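Local coordinates for DNA replication factor Cdt1 (Mus musculus, PDB 3A4C), which licenses DNA replication by cooperating with CDC6 and the origin recognition complex to load the MCM helicase complex onto DNA, and is also required for mitosis, at residues A[6-11]-A[60-65]. Residues are numbered along the deposited sequence; the frame is centred on the assembly and turned at random.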
# COMPACT_ATOMS: atom_id res chain seq x y z
N GLU A 6 -8.84 -5.26 15.97
CA GLU A 6 -7.47 -5.14 16.44
C GLU A 6 -6.52 -5.42 15.27
O GLU A 6 -5.49 -4.77 15.13
CB GLU A 6 -7.19 -6.08 17.61
CG GLU A 6 -5.77 -5.96 18.16
CD GLU A 6 -5.42 -4.55 18.61
OE1 GLU A 6 -6.17 -3.99 19.45
OE2 GLU A 6 -4.40 -4.00 18.14
N LEU A 7 -6.90 -6.37 14.43
CA LEU A 7 -6.10 -6.69 13.26
C LEU A 7 -6.04 -5.51 12.30
O LEU A 7 -4.97 -5.14 11.82
CB LEU A 7 -6.65 -7.91 12.54
CG LEU A 7 -5.86 -8.35 11.32
CD1 LEU A 7 -4.39 -8.53 11.67
CD2 LEU A 7 -6.45 -9.64 10.75
N ARG A 8 -7.19 -4.90 12.03
CA ARG A 8 -7.21 -3.73 11.17
C ARG A 8 -6.31 -2.61 11.71
O ARG A 8 -5.56 -2.00 10.96
CB ARG A 8 -8.63 -3.18 10.96
CG ARG A 8 -8.65 -2.02 9.95
CD ARG A 8 -10.05 -1.51 9.67
NE ARG A 8 -10.05 -0.34 8.79
CZ ARG A 8 -9.85 -0.40 7.47
NH1 ARG A 8 -9.62 -1.56 6.88
NH2 ARG A 8 -9.89 0.72 6.75
N LEU A 9 -6.41 -2.34 13.00
CA LEU A 9 -5.57 -1.31 13.60
C LEU A 9 -4.09 -1.66 13.43
O LEU A 9 -3.27 -0.79 13.16
CB LEU A 9 -5.92 -1.13 15.08
CG LEU A 9 -5.35 0.13 15.73
CD1 LEU A 9 -5.87 1.37 15.04
CD2 LEU A 9 -5.69 0.15 17.21
N GLN A 10 -3.74 -2.94 13.60
CA GLN A 10 -2.38 -3.41 13.35
C GLN A 10 -1.92 -3.07 11.93
O GLN A 10 -0.82 -2.57 11.72
CB GLN A 10 -2.28 -4.92 13.56
CG GLN A 10 -2.30 -5.34 15.03
CD GLN A 10 -2.22 -6.85 15.23
OE1 GLN A 10 -2.00 -7.60 14.28
NE2 GLN A 10 -2.39 -7.29 16.47
N ARG A 11 -2.77 -3.36 10.96
CA ARG A 11 -2.45 -3.13 9.56
C ARG A 11 -2.34 -1.65 9.26
O ARG A 11 -1.41 -1.21 8.59
CB ARG A 11 -3.52 -3.76 8.66
CG ARG A 11 -3.52 -5.29 8.72
CD ARG A 11 -4.68 -5.89 7.96
NE ARG A 11 -4.51 -7.33 7.75
CZ ARG A 11 -5.52 -8.19 7.63
NH1 ARG A 11 -6.77 -7.77 7.71
NH2 ARG A 11 -5.27 -9.47 7.44
N LEU A 60 -1.41 -3.66 0.83
CA LEU A 60 -1.45 -2.85 -0.39
C LEU A 60 -2.89 -2.59 -0.80
O LEU A 60 -3.21 -1.52 -1.28
CB LEU A 60 -0.74 -3.57 -1.54
CG LEU A 60 0.74 -3.25 -1.75
CD1 LEU A 60 1.48 -3.47 -0.46
CD2 LEU A 60 1.31 -4.12 -2.85
N VAL A 61 -3.74 -3.60 -0.63
CA VAL A 61 -5.15 -3.44 -0.94
C VAL A 61 -5.79 -2.43 0.00
O VAL A 61 -6.60 -1.60 -0.42
CB VAL A 61 -5.90 -4.78 -0.87
CG1 VAL A 61 -7.40 -4.54 -0.83
CG2 VAL A 61 -5.53 -5.65 -2.08
N LEU A 62 -5.44 -2.49 1.28
CA LEU A 62 -5.92 -1.48 2.23
C LEU A 62 -5.51 -0.08 1.78
O LEU A 62 -6.29 0.86 1.84
CB LEU A 62 -5.36 -1.75 3.63
CG LEU A 62 -5.88 -2.97 4.38
CD1 LEU A 62 -5.44 -2.88 5.85
CD2 LEU A 62 -7.39 -3.05 4.29
N LEU A 63 -4.27 0.04 1.33
CA LEU A 63 -3.75 1.32 0.85
C LEU A 63 -4.53 1.81 -0.37
O LEU A 63 -4.82 3.00 -0.52
CB LEU A 63 -2.28 1.13 0.49
CG LEU A 63 -1.19 2.17 0.74
CD1 LEU A 63 -1.43 3.01 2.01
CD2 LEU A 63 0.15 1.43 0.80
N ALA A 64 -4.86 0.87 -1.26
CA ALA A 64 -5.63 1.19 -2.46
C ALA A 64 -7.03 1.66 -2.09
O ALA A 64 -7.63 2.49 -2.77
CB ALA A 64 -5.70 -0.02 -3.40
N GLU A 65 -7.56 1.11 -1.00
CA GLU A 65 -8.88 1.47 -0.51
C GLU A 65 -8.87 2.82 0.20
O GLU A 65 -9.82 3.60 0.10
CB GLU A 65 -9.39 0.38 0.43
CG GLU A 65 -9.86 -0.84 -0.35
CD GLU A 65 -9.95 -2.08 0.49
OE1 GLU A 65 -9.60 -2.03 1.70
OE2 GLU A 65 -10.37 -3.12 -0.06
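Leu62 reaches from helix 53-66 to helix 3-27 and meets two arginines there, one with each methyl. The nonpolar part of the contact lies with Arg11: Leu62 CD1 sits 3.5 Å from Arg11 CB and 3.8 Å from Arg11 CD, so the methyl packs against the aliphatic chain and not the charged group. Leu62 and Arg11 cross at about a right angle. Leu62 CB already points at helix 3-27; chi1 (-69°) keeps CG on that course, and chi2 (-168°) spreads the methyls, CD1 to Arg11 and CD2 to Arg8. Backbones stay well apart, with Arg11 CA and Leu62 CA 8.3 Å from each other, and only 138 Å² is buried. This surface contact joins the long first helix of the Cdt1 C-terminal winged-helix domain to the helix that probably corresponds to the recognition helix, before the wing hairpin 71-76/79-84. No hydrogen bond crosses between the segments; the Arg8 guanidinium meets Leu62 by van der Waals contact, NH1 lying 3.7 Å from Leu62 CD2, obliquely to the guanidinium plane. Its NH2 pairs in a salt bridge with Glu104 OE2 on helix 90-104, holding the guanidinium beside Leu62. Glu65 OE1 remains 5.2 Å from Arg8 NH1, where opposite charges could attract weakly without touching.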